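Local coordinates for glycosyl hydrolase, family 8 (Clostridium perfringens, PDB 3REN), which is described as a novel alpha-amylase and probably hydrolyses alpha-linked glucans, with the (alpha/alpha)6-barrel fold of a family 8 glycosyl hydrolase, at residues T168-L171 / C172-D175; L176-M179 / K180-Q184; G191-E194 / K195-I199; V237-N240 / R241-G245; Y286-V289 / A290-A293. All coordinates share one frame; numbering follows the deposited sequence. Where two conformers were deposited one is given.

Contact 1 of 5, residues T168-L171 / C172-D175; sequences TTTL and CYLD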
loop_
_atom_site.group_PDB
_atom_site.type_symbol
_atom_site.label_atom_id
_atom_site.label_comp_id
_atom_site.label_asym_id
_atom_site.label_seq_id
_atom_site.Cartn_x
_atom_site.Cartn_y
_atom_site.Cartn_z
ATOM N N THR A 168 -19.542 -0.131 0.212
ATOM C CA THR A 168 -18.728 -0.021 -0.973
ATOM C C THR A 168 -17.429 -0.779 -0.782
ATOM O O THR A 168 -16.945 -0.932 0.363
ATOM C CB THR A 168 -18.504 1.449 -1.367
ATOM O OG1 THR A 168 -17.961 2.152 -0.253
ATOM C CG2 THR A 168 -19.842 2.080 -1.779
ATOM N N THR A 169 -16.908 -1.300 -1.891
ATOM C CA THR A 169 -15.681 -2.068 -1.926
ATOM C C THR A 169 -14.741 -1.461 -2.971
ATOM O O THR A 169 -14.983 -1.565 -4.179
ATOM C CB THR A 169 -16.008 -3.545 -2.273
ATOM O OG1 THR A 169 -16.875 -4.054 -1.264
ATOM C CG2 THR A 169 -14.758 -4.457 -2.348
ATOM N N THR A 170 -13.667 -0.847 -2.510
ATOM C CA THR A 170 -12.651 -0.323 -3.416
ATOM C C THR A 170 -11.843 -1.524 -3.863
ATOM O O THR A 170 -11.488 -2.362 -3.047
ATOM C CB THR A 170 -11.871 0.734 -2.656
ATOM O OG1 THR A 170 -12.839 1.681 -2.201
ATOM C CG2 THR A 170 -10.839 1.456 -3.513
ATOM N N LEU A 171 -11.596 -1.662 -5.156
ATOM C CA LEU A 171 -10.936 -2.860 -5.640
ATOM C C LEU A 171 -9.515 -3.053 -5.105
ATOM O O LEU A 171 -9.118 -4.197 -4.872
ATOM C CB LEU A 171 -10.948 -2.956 -7.182
ATOM C CG LEU A 171 -12.159 -3.686 -7.787
ATOM C CD1 LEU A 171 -13.420 -2.812 -7.539
ATOM C CD2 LEU A 171 -11.988 -3.943 -9.284
ATOM N N CYS A 172 -8.773 -1.960 -4.900
ATOM C CA CYS A 172 -7.415 -2.064 -4.318
ATOM C C CYS A 172 -7.402 -2.599 -2.859
ATOM O O CYS A 172 -6.350 -3.030 -2.388
ATOM C CB CYS A 172 -6.644 -0.735 -4.395
ATOM S SG CYS A 172 -7.288 0.589 -3.401
ATOM N N TYR A 173 -8.542 -2.530 -2.167
ATOM C CA TYR A 173 -8.706 -3.139 -0.821
ATOM C C TYR A 173 -8.758 -4.667 -0.872
ATOM O O TYR A 173 -8.593 -5.322 0.163
ATOM C CB TYR A 173 -10.011 -2.693 -0.172
ATOM C CG TYR A 173 -9.993 -1.325 0.486
ATOM C CD1 TYR A 173 -9.399 -0.232 -0.129
ATOM C CD2 TYR A 173 -10.625 -1.128 1.713
ATOM C CE1 TYR A 173 -9.421 1.010 0.479
ATOM C CE2 TYR A 173 -10.652 0.099 2.318
ATOM C CZ TYR A 173 -10.049 1.158 1.701
ATOM O OH TYR A 173 -10.085 2.399 2.303
ATOM N N LEU A 174 -9.031 -5.236 -2.039
ATOM C CA LEU A 174 -9.179 -6.696 -2.151
ATOM C C LEU A 174 -7.809 -7.360 -2.272
ATOM O O LEU A 174 -7.335 -7.677 -3.390
ATOM C CB LEU A 174 -10.116 -7.090 -3.302
ATOM C CG LEU A 174 -11.516 -6.496 -3.134
ATOM C CD1 LEU A 174 -12.260 -6.674 -4.425
ATOM C CD2 LEU A 174 -12.261 -7.130 -1.951
ATOM N N ASP A 175 -7.181 -7.542 -1.096
ATOM C CA ASP A 175 -5.812 -8.006 -0.963
ATOM C C ASP A 175 -5.794 -9.530 -1.141
ATOM O O ASP A 175 -5.749 -10.286 -0.181
ATOM C CB ASP A 175 -5.357 -7.628 0.443
ATOM C CG ASP A 175 -3.870 -7.779 0.670
ATOM O OD1 ASP A 175 -3.188 -8.528 -0.062
ATOM O OD2 ASP A 175 -3.378 -7.140 1.639
HETATM O O HOH W 1 -6.690 -5.819 -5.088
#
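Tyr-173 brings ring atom CD1 to 3.7 Å from Thr-170 CB, an oblique approach in which the two side chains slant past each other. With CG turned beside its own backbone N (chi1 -81°), the ring is swung back toward the strand end instead of forward along the chain. The methyl of Thr-170 also meets sulfur, CG2 lying 3.7 Å from Cys-172 SG, and that sulfur sits in the plane of the Tyr-173 ring, at its edge. One residue earlier, CG2 of Thr-169 touches Leu-174 CD2 at 3.7 Å, the two side chains crossing at about a right angle. The backbone beneath is a short 3-10 turn that follows strand 168-170. Tyr-173 N donates to Thr-170 O (3.1 Å) and Leu-174 N to Leu-171 O (3.0 Å), and a water donates to both Leu-171 O and Leu-174 O. Leu-174 then centres an inverse gamma turn, and Asp-175 N-caps helix 176-185. Both threonines divide their branches by chemistry. The methyls serve the turn, whereas OG1 of Thr-169 bonds to Leu-156 O and OG1 of Thr-170 to Asp-158 OD2, so the hydroxyls tie this strand to strand 155-160.

Contact 2 of 5, residues L176-M179 / K180-Q184; sequences LPTM and KLLSQ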
loop_
_atom_site.group_PDB
_atom_site.type_symbol
_atom_site.label_atom_id
_atom_site.label_comp_id
_atom_site.label_asym_id
_atom_site.label_seq_id
_atom_site.Cartn_x
_atom_site.Cartn_y
_atom_site.Cartn_z
ATOM N N LEU A 176 -5.760 -9.944 -2.375
ATOM C CA LEU A 176 -5.795 -11.328 -2.723
ATOM C C LEU A 176 -4.675 -12.131 -2.059
ATOM O O LEU A 176 -4.945 -13.187 -1.612
ATOM C CB LEU A 176 -5.699 -11.510 -4.232
ATOM C CG LEU A 176 -6.973 -11.596 -5.056
ATOM C CD1 LEU A 176 -8.148 -11.071 -4.443
ATOM C CD2 LEU A 176 -6.907 -11.457 -6.541
ATOM N N PRO A 177 -3.453 -11.622 -1.991
ATOM C CA PRO A 177 -2.382 -12.405 -1.365
ATOM C C PRO A 177 -2.663 -12.707 0.103
ATOM O O PRO A 177 -2.401 -13.820 0.544
ATOM C CB PRO A 177 -1.124 -11.507 -1.505
ATOM C CG PRO A 177 -1.458 -10.667 -2.692
ATOM C CD PRO A 177 -2.932 -10.377 -2.567
ATOM N N THR A 178 -3.185 -11.734 0.841
ATOM C CA THR A 178 -3.527 -11.954 2.238
ATOM C C THR A 178 -4.658 -13.000 2.327
ATOM O O THR A 178 -4.611 -13.901 3.163
ATOM C CB THR A 178 -3.947 -10.627 2.896
ATOM O OG1 THR A 178 -2.879 -9.662 2.770
ATOM C CG2 THR A 178 -4.275 -10.838 4.359
HETATM N N MSE A 179 -5.668 -12.896 1.464
HETATM C CA MSE A 179 -6.792 -13.847 1.506
HETATM C C MSE A 179 -6.335 -15.280 1.180
HETATM O O MSE A 179 -6.861 -16.247 1.727
HETATM C CB MSE A 179 -7.957 -13.421 0.594
HETATM C CG MSE A 179 -8.635 -12.143 1.060
HETATM SE SE MSE A 179 -9.686 -11.454 -0.424
HETATM C CE MSE A 179 -10.315 -9.768 0.293
ATOM N N LYS A 180 -5.397 -15.402 0.255
ATOM C CA LYS A 180 -4.761 -16.667 -0.054
ATOM C C LYS A 180 -4.018 -17.191 1.180
ATOM O O LYS A 180 -4.258 -18.315 1.609
ATOM C CB LYS A 180 -3.761 -16.479 -1.178
ATOM C CG LYS A 180 -3.029 -17.774 -1.580
ATOM C CD LYS A 180 -2.568 -17.677 -3.001
ATOM C CE LYS A 180 -1.873 -18.964 -3.396
ATOM N NZ LYS A 180 -1.618 -18.918 -4.840
ATOM N N LEU A 181 -3.204 -16.387 1.811
ATOM C CA LEU A 181 -2.546 -16.864 2.996
ATOM C C LEU A 181 -3.573 -17.297 4.058
ATOM O O LEU A 181 -3.452 -18.350 4.618
ATOM C CB LEU A 181 -1.700 -15.779 3.573
ATOM C CG LEU A 181 -0.273 -15.647 3.139
ATOM C CD1 LEU A 181 0.247 -16.666 2.253
ATOM C CD2 LEU A 181 0.233 -14.332 2.921
ATOM N N LEU A 182 -4.597 -16.489 4.270
ATOM C CA LEU A 182 -5.662 -16.832 5.225
ATOM C C LEU A 182 -6.388 -18.168 4.930
ATOM O O LEU A 182 -6.821 -18.884 5.878
ATOM C CB LEU A 182 -6.681 -15.676 5.326
ATOM C CG LEU A 182 -6.224 -14.481 6.188
ATOM C CD1 LEU A 182 -7.109 -13.200 5.978
ATOM C CD2 LEU A 182 -6.111 -14.866 7.673
ATOM N N SER A 183 -6.548 -18.469 3.629
ATOM C CA SER A 183 -7.201 -19.693 3.164
ATOM C C SER A 183 -6.413 -20.926 3.550
ATOM O O SER A 183 -6.978 -21.993 3.700
ATOM C CB SER A 183 -7.362 -19.669 1.641
ATOM O OG SER A 183 -8.114 -18.546 1.237
ATOM N N GLN A 184 -5.099 -20.765 3.694
ATOM C CA GLN A 184 -4.206 -21.872 4.068
ATOM C C GLN A 184 -4.324 -22.206 5.541
ATOM O O GLN A 184 -4.019 -23.324 5.966
ATOM C CB GLN A 184 -2.754 -21.526 3.740
ATOM C CG GLN A 184 -2.459 -21.655 2.262
ATOM C CD GLN A 184 -1.381 -20.720 1.776
ATOM O OE1 GLN A 184 -0.562 -20.217 2.557
ATOM N NE2 GLN A 184 -1.363 -20.479 0.463
#
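Thr-178 and Leu-182 lie side by side and point the same way, one helical turn apart, with the Thr-178 methyl CG2 4.0 Å from Leu-182 CD1. That methyl is set anti to the backbone N (chi1 -58° for OG1), which leaves OG1 beside the N and directed at a different partner, the carbonyl O of Leu-117 in helix 113-130. The isobutyl group of Leu-182 also leans over the backbone, its CG 3.5 Å from Thr-178 O, the same oxygen that receives Leu-182 N. Leu-181, next along, rests CD2 on Pro-177 O at 3.6 Å. All this occupies the first turns of helix 176-185, one of the helices of the (alpha/alpha)6 barrel, with Pro-177 near its start, where a residue lacking an N-H is readily accommodated. Main-chain bonds run in the regular i to i+4 pattern, Lys-180 N to Leu-176 O and Leu-181 N to Pro-177 O among them. Ser-183 departs from simple repetition: in the conformer given, one of two, its OG is held beside its own N and donates to Met-179 O (2.7 Å), while its backbone N reaches that oxygen at 2.9 Å from the opposite face of the carbonyl plane. In that conformer two donors grip one acceptor. Met-179, a selenomethionine, stretches its chain beyond CG away from this point toward Leu-174 and Ser-196. Lys-180 is likewise extended, and its NZ finds Ala-244 O just past the end of helix 231-243.

Contact 3 of 5, residues G191-E194 / K195-I199; sequences GIYE and KSNSI. With EDO (1,2-ethanediol), chain K.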
loop_
_atom_site.group_PDB
_atom_site.type_symbol
_atom_site.label_atom_id
_atom_site.label_comp_id
_atom_site.label_asym_id
_atom_site.label_seq_id
_atom_site.Cartn_x
_atom_site.Cartn_y
_atom_site.Cartn_z
ATOM N N GLY A 191 -13.904 -18.836 0.004
ATOM C CA GLY A 191 -15.071 -18.164 -0.528
ATOM C C GLY A 191 -14.841 -16.664 -0.654
ATOM O O GLY A 191 -15.301 -16.037 -1.614
ATOM N N ILE A 192 -14.145 -16.081 0.321
ATOM C CA ILE A 192 -13.859 -14.640 0.286
ATOM C C ILE A 192 -12.908 -14.333 -0.864
ATOM O O ILE A 192 -13.152 -13.385 -1.617
ATOM C CB ILE A 192 -13.238 -14.106 1.623
ATOM C CG1 ILE A 192 -14.162 -14.402 2.818
ATOM C CG2 ILE A 192 -13.036 -12.637 1.536
ATOM C CD1 ILE A 192 -15.374 -13.509 2.868
ATOM N N TYR A 193 -11.822 -15.125 -0.977
ATOM C CA TYR A 193 -10.887 -15.031 -2.095
ATOM C C TYR A 193 -11.591 -15.128 -3.448
ATOM O O TYR A 193 -11.312 -14.318 -4.349
ATOM C CB TYR A 193 -9.773 -16.107 -2.028
ATOM C CG TYR A 193 -8.737 -15.976 -3.148
ATOM C CD1 TYR A 193 -8.991 -16.459 -4.436
ATOM C CD2 TYR A 193 -7.501 -15.359 -2.912
ATOM C CE1 TYR A 193 -8.063 -16.339 -5.433
ATOM C CE2 TYR A 193 -6.563 -15.237 -3.909
ATOM C CZ TYR A 193 -6.844 -15.729 -5.162
ATOM O OH TYR A 193 -5.896 -15.624 -6.148
ATOM N N GLU A 194 -12.473 -16.118 -3.597
ATOM C CA GLU A 194 -13.202 -16.357 -4.864
ATOM C C GLU A 194 -14.125 -15.181 -5.229
ATOM O O GLU A 194 -14.162 -14.758 -6.387
ATOM C CB GLU A 194 -14.021 -17.655 -4.843
ATOM C CG GLU A 194 -13.215 -18.954 -4.674
ATOM C CD GLU A 194 -12.302 -19.296 -5.874
ATOM O OE1 GLU A 194 -12.777 -19.270 -7.040
ATOM O OE2 GLU A 194 -11.106 -19.621 -5.653
ATOM N N LYS A 195 -14.859 -14.655 -4.247
ATOM C CA LYS A 195 -15.702 -13.483 -4.492
ATOM C C LYS A 195 -14.895 -12.218 -4.838
ATOM O O LYS A 195 -15.195 -11.534 -5.829
ATOM C CB LYS A 195 -16.664 -13.235 -3.337
ATOM C CG LYS A 195 -17.545 -11.964 -3.480
ATOM C CD LYS A 195 -18.541 -12.054 -4.664
ATOM C CE LYS A 195 -19.547 -10.904 -4.628
ATOM N NZ LYS A 195 -20.272 -10.716 -5.925
ATOM N N SER A 196 -13.883 -11.923 -4.026
ATOM C CA SER A 196 -12.919 -10.844 -4.277
ATOM C C SER A 196 -12.313 -10.909 -5.682
ATOM O O SER A 196 -12.328 -9.913 -6.433
ATOM C CB SER A 196 -11.798 -10.903 -3.225
ATOM O OG SER A 196 -12.365 -10.713 -1.934
ATOM N N ASN A 197 -11.812 -12.082 -6.049
ATOM C CA ASN A 197 -11.195 -12.237 -7.335
ATOM C C ASN A 197 -12.225 -12.019 -8.473
ATOM O O ASN A 197 -11.913 -11.405 -9.513
ATOM C CB ASN A 197 -10.517 -13.608 -7.456
ATOM C CG ASN A 197 -9.613 -13.686 -8.669
ATOM O OD1 ASN A 197 -8.764 -12.795 -8.897
ATOM N ND2 ASN A 197 -9.806 -14.732 -9.485
ATOM N N SER A 198 -13.453 -12.476 -8.235
ATOM C CA SER A 198 -14.542 -12.285 -9.201
ATOM C C SER A 198 -14.873 -10.805 -9.366
ATOM O O SER A 198 -15.089 -10.352 -10.473
ATOM C CB SER A 198 -15.767 -13.117 -8.822
ATOM O OG SER A 198 -16.924 -12.645 -9.487
ATOM N N ILE A 199 -14.865 -10.050 -8.270
ATOM C CA ILE A 199 -15.046 -8.600 -8.315
ATOM C C ILE A 199 -13.947 -7.948 -9.180
ATOM O O ILE A 199 -14.240 -7.130 -10.062
ATOM C CB ILE A 199 -15.096 -7.985 -6.886
ATOM C CG1 ILE A 199 -16.322 -8.488 -6.128
ATOM C CG2 ILE A 199 -15.144 -6.505 -6.922
ATOM C CD1 ILE A 199 -16.404 -8.052 -4.627
HETATM C C1 EDO K . -19.103 -9.689 -8.577
HETATM O O1 EDO K . -18.324 -10.887 -8.574
HETATM C C2 EDO K . -18.785 -8.853 -9.809
HETATM O O2 EDO K . -19.687 -9.286 -10.823
#
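The ring of Tyr-193 and the amide of Asn-197 stand side by side on one flank of the helix, pointing the same way, with their planes 31° apart. Contact is light and oblique to the ring: CE1 approaches Asn-197 CB at 4.2 Å, while the polar ends turn to other partners. Both groups leave the backbone with CG anti to N (chi1 -177° and -168°), which sends both off the helix in the same direction. Tyr-193 OH is hydrogen-bonded to Glu-246 OE2, and Asn-197 OD1 to Arg-241 NH1, so the flank faces the region around the end of helix 231-243. On another side of the helix, Ser-196 folds its hydroxyl back along the axis. OG donates to Ile-192 O at 2.8 Å from above the carbonyl plane, and Ser-196 N donates to the same oxygen at 2.9 Å. Its hydroxyl is therefore satisfied within the turn although the residue is buried against helix 176-185. Lys-195 bends at its second torsion and carries NZ to Gln-221 OE1. The same side holds a 1,2-ethanediol, probably from the crystallisation liquor, close to Ser-198. Regular bonds such as Lys-195 N to Gly-191 O (3.0 Å) and Asn-197 N to Tyr-193 O (2.9 Å) complete an ordinary alpha-helical arrangement, here in helix 188-201 of an (alpha/alpha)6 barrel.

Contact 4 of 5, residues V237-N240 / R241-G245; sequences VILN and RIEAG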
loop_
_atom_site.group_PDB
_atom_site.type_symbol
_atom_site.label_atom_id
_atom_site.label_comp_id
_atom_site.label_asym_id
_atom_site.label_seq_id
_atom_site.Cartn_x
_atom_site.Cartn_y
_atom_site.Cartn_z
ATOM N N VAL A 237 -4.129 -3.064 -7.417
ATOM C CA VAL A 237 -4.909 -4.266 -7.788
ATOM C C VAL A 237 -4.027 -5.247 -8.581
ATOM O O VAL A 237 -4.039 -6.469 -8.338
ATOM C CB VAL A 237 -6.133 -3.897 -8.648
ATOM C CG1 VAL A 237 -6.770 -5.141 -9.223
ATOM C CG2 VAL A 237 -7.159 -3.060 -7.838
ATOM N N ILE A 238 -3.280 -4.723 -9.552
ATOM C CA ILE A 238 -2.408 -5.564 -10.396
ATOM C C ILE A 238 -1.349 -6.272 -9.580
ATOM O O ILE A 238 -1.185 -7.491 -9.734
ATOM C CB ILE A 238 -1.752 -4.744 -11.536
ATOM C CG1 ILE A 238 -2.841 -4.287 -12.525
ATOM C CG2 ILE A 238 -0.636 -5.529 -12.209
ATOM C CD1 ILE A 238 -2.415 -3.117 -13.434
ATOM N N LEU A 239 -0.662 -5.529 -8.700
ATOM C CA LEU A 239 0.311 -6.152 -7.803
ATOM C C LEU A 239 -0.347 -7.239 -6.934
ATOM O O LEU A 239 0.222 -8.319 -6.803
ATOM C CB LEU A 239 1.034 -5.126 -6.948
ATOM C CG LEU A 239 2.117 -5.567 -5.961
ATOM C CD1 LEU A 239 3.274 -6.263 -6.688
ATOM C CD2 LEU A 239 2.643 -4.327 -5.302
ATOM N N ASN A 240 -1.550 -6.981 -6.397
ATOM C CA ASN A 240 -2.269 -7.999 -5.579
ATOM C C ASN A 240 -2.569 -9.256 -6.384
ATOM O O ASN A 240 -2.356 -10.355 -5.921
ATOM C CB ASN A 240 -3.587 -7.436 -4.967
ATOM C CG ASN A 240 -3.332 -6.475 -3.807
ATOM O OD1 ASN A 240 -2.272 -6.517 -3.195
ATOM N ND2 ASN A 240 -4.302 -5.607 -3.500
ATOM N N ARG A 241 -3.067 -9.085 -7.595
ATOM C CA ARG A 241 -3.377 -10.205 -8.483
ATOM C C ARG A 241 -2.165 -11.094 -8.751
ATOM O O ARG A 241 -2.252 -12.311 -8.676
ATOM C CB ARG A 241 -3.900 -9.652 -9.806
ATOM C CG ARG A 241 -5.382 -9.195 -9.761
ATOM C CD ARG A 241 -6.311 -10.371 -10.067
ATOM N NE ARG A 241 -6.275 -10.674 -11.496
ATOM C CZ ARG A 241 -6.967 -11.635 -12.108
ATOM N NH1 ARG A 241 -7.755 -12.477 -11.438
ATOM N NH2 ARG A 241 -6.817 -11.783 -13.410
ATOM N N ILE A 242 -1.043 -10.492 -9.123
ATOM C CA ILE A 242 0.098 -11.317 -9.522
ATOM C C ILE A 242 0.738 -12.023 -8.336
ATOM O O ILE A 242 1.143 -13.160 -8.484
ATOM C CB ILE A 242 1.155 -10.560 -10.386
ATOM C CG1 ILE A 242 1.893 -9.510 -9.574
ATOM C CG2 ILE A 242 0.486 -9.984 -11.633
ATOM C CD1 ILE A 242 2.725 -8.518 -10.417
ATOM N N GLU A 243 0.808 -11.358 -7.167
ATOM C CA GLU A 243 1.402 -11.966 -5.965
ATOM C C GLU A 243 0.589 -13.151 -5.514
ATOM O O GLU A 243 1.125 -14.041 -4.866
ATOM C CB GLU A 243 1.566 -10.972 -4.804
ATOM C CG GLU A 243 2.591 -9.899 -5.035
ATOM C CD GLU A 243 2.690 -8.888 -3.879
ATOM O OE1 GLU A 243 3.699 -8.160 -3.831
ATOM O OE2 GLU A 243 1.767 -8.794 -3.021
ATOM N N ALA A 244 -0.689 -13.183 -5.878
ATOM C CA ALA A 244 -1.566 -14.296 -5.554
ATOM C C ALA A 244 -1.569 -15.369 -6.646
ATOM O O ALA A 244 -2.312 -16.335 -6.561
ATOM C CB ALA A 244 -3.002 -13.780 -5.329
ATOM N N GLY A 245 -0.761 -15.181 -7.678
ATOM C CA GLY A 245 -0.654 -16.143 -8.781
ATOM C C GLY A 245 -1.643 -15.939 -9.921
ATOM O O GLY A 245 -1.733 -16.775 -10.810
#
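Leu-239 lies against the carboxylate arm of Glu-243, the two side chains slanting across one another so that CD1 is 3.5 Å from Glu-243 OE1. The leucine CG is anti to its backbone N (chi1 -179°), which brings the branch toward the following turn, and Glu-243, extended beyond CG, crosses it. Aliphatic carbons thus border one carboxylate oxygen, while the other, OE2, makes a salt bridge with Lys-121 NZ of helix 113-130. The same leucine methyl has a looser apolar contact, CD1 to Ile-242 CD1 at 4.4 Å. Ile-242 has CG1 placed between the backbone N and the carbonyl carbon (chi1 69°), so that this carbon packs on Leu-239 O at 3.4 Å. Across the helix, Arg-241 lays CG against Val-237 O, also at 3.4 Å, before bending twice and leading its guanidinium away. Helix 231-243 ends here: Ala-244 N still bonds to Asn-240 O, but at a longer 3.3 Å, and Gly-245 adopts positive phi (88°) in a Schellman motif, with its N bonded to Ile-242 O at 2.9 Å. Farther out, several groups fix the arginine. NE forms a salt bridge with Glu-248 OE2 and NH1 another with Glu-201 OE2, while NH2 is hydrogen-bonded to Asn-247 O; the two glutamates would be expected to stabilise its positive charge. On another flank, Ile-238, Leu-239 and Ile-242 meet Leu-291 and Ile-292 of helix 283-296.

Contact 5 of 5, residues Y286-V289 / A290-A293; sequences YSNV and ALIA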
loop_
_atom_site.group_PDB
_atom_site.type_symbol
_atom_site.label_atom_id
_atom_site.label_comp_id
_atom_site.label_asym_id
_atom_site.label_seq_id
_atom_site.Cartn_x
_atom_site.Cartn_y
_atom_site.Cartn_z
ATOM N N TYR A 286 5.276 4.812 -9.146
ATOM C CA TYR A 286 6.560 4.193 -9.566
ATOM C C TYR A 286 6.985 3.025 -8.690
ATOM O O TYR A 286 7.492 2.027 -9.198
ATOM C CB TYR A 286 7.679 5.237 -9.672
ATOM C CG TYR A 286 7.459 6.182 -10.841
ATOM C CD1 TYR A 286 7.225 5.680 -12.130
ATOM C CD2 TYR A 286 7.446 7.560 -10.655
ATOM C CE1 TYR A 286 7.008 6.528 -13.231
ATOM C CE2 TYR A 286 7.235 8.438 -11.753
ATOM C CZ TYR A 286 7.018 7.902 -13.032
ATOM O OH TYR A 286 6.816 8.736 -14.107
ATOM N N SER A 287 6.763 3.156 -7.378
ATOM C CA SER A 287 6.987 2.050 -6.436
ATOM C C SER A 287 6.254 0.809 -6.805
ATOM O O SER A 287 6.849 -0.266 -6.811
ATOM C CB SER A 287 6.595 2.451 -5.009
ATOM O OG SER A 287 7.461 3.473 -4.546
ATOM N N ASN A 288 4.957 0.931 -7.121
ATOM C CA ASN A 288 4.172 -0.234 -7.444
ATOM C C ASN A 288 4.600 -0.877 -8.755
ATOM O O ASN A 288 4.615 -2.106 -8.878
ATOM C CB ASN A 288 2.674 0.145 -7.495
ATOM C CG ASN A 288 2.051 0.189 -6.107
ATOM O OD1 ASN A 288 2.619 -0.332 -5.161
ATOM N ND2 ASN A 288 0.886 0.821 -5.979
ATOM N N VAL A 289 4.928 -0.035 -9.744
ATOM C CA VAL A 289 5.380 -0.520 -11.045
ATOM C C VAL A 289 6.685 -1.308 -10.866
ATOM O O VAL A 289 6.855 -2.392 -11.433
ATOM C CB VAL A 289 5.578 0.660 -12.028
ATOM C CG1 VAL A 289 6.173 0.161 -13.335
ATOM C CG2 VAL A 289 4.247 1.369 -12.313
ATOM N N ALA A 290 7.597 -0.775 -10.044
ATOM C CA ALA A 290 8.838 -1.477 -9.684
ATOM C C ALA A 290 8.565 -2.792 -8.969
ATOM O O ALA A 290 9.234 -3.786 -9.234
ATOM C CB ALA A 290 9.742 -0.570 -8.812
ATOM N N LEU A 291 7.594 -2.809 -8.051
ATOM C CA LEU A 291 7.273 -4.088 -7.344
ATOM C C LEU A 291 6.663 -5.148 -8.280
ATOM O O LEU A 291 6.919 -6.362 -8.148
ATOM C CB LEU A 291 6.354 -3.839 -6.148
ATOM C CG LEU A 291 7.128 -3.123 -5.043
ATOM C CD1 LEU A 291 6.158 -2.455 -4.110
ATOM C CD2 LEU A 291 8.085 -4.112 -4.309
ATOM N N ILE A 292 5.847 -4.671 -9.219
ATOM C CA ILE A 292 5.309 -5.515 -10.274
ATOM C C ILE A 292 6.446 -6.107 -11.116
ATOM O O ILE A 292 6.489 -7.326 -11.336
ATOM C CB ILE A 292 4.313 -4.724 -11.151
ATOM C CG1 ILE A 292 3.009 -4.461 -10.366
ATOM C CG2 ILE A 292 4.005 -5.465 -12.427
ATOM C CD1 ILE A 292 2.227 -3.276 -10.951
ATOM N N ALA A 293 7.359 -5.252 -11.567
ATOM C CA ALA A 293 8.433 -5.661 -12.472
ATOM C C ALA A 293 9.360 -6.610 -11.740
ATOM O O ALA A 293 9.823 -7.587 -12.316
ATOM C CB ALA A 293 9.212 -4.476 -12.943
#
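The contact is a regular, largely buried turn of helix 283-296 in the (alpha/alpha)6 barrel. Ile-292 rides over the carbonyl of Asn-288: CG1, placed beside its own backbone N (chi1 -72°), comes to 3.2 Å from Asn-288 O, and CD1 continues over it at 3.4 Å. Leu-291 does the same one residue earlier, its CG 3.4 Å and CD1 3.5 Å from Ser-287 O. The methyl of Ala-290 is smaller and sits 3.5 Å from Tyr-286 O, on a flank that meets Ala-344 of helix 335-346. Each of those oxygens also accepts the main-chain N-H four residues on, as in Ile-292 N to Asn-288 O at 2.9 Å, and Ala-293 N does likewise with Val-289 O. The polar side chains look outward from the turn. Asn-288 ND2 bonds to Thr-235 OG1 of helix 231-243, Ser-287 OG to Pro-283 O one turn back, and Tyr-286 OH to Glu-281 OE1 and Leu-265 N. In chemical terms the turn is held together by its own main-chain bonds under a hydrocarbon cover, while the hydroxyl and amide groups spend their hydrogen bonds on partners outside the turn.

Overall arrangement
From the N terminus, contact 1 turns the chain from strand 168-170 to the start of helix 176-185, where contact 2 begins at once. Contact 3 follows in the next helix, 188-201, then contact 4 at the end of helix 231-243 and contact 5 in helix 283-296. All are local and in series; none nests within or crosses another. Contact 1 leads the chain from strand to helix, and contact 4 ends a helix. In space the first four form a cluster, each touching the other three, that ties together helices 176-185, 188-201 and 231-243. Contact 5 joins through contact 4 alone, lying about 24 Å from contact 3, centre to centre.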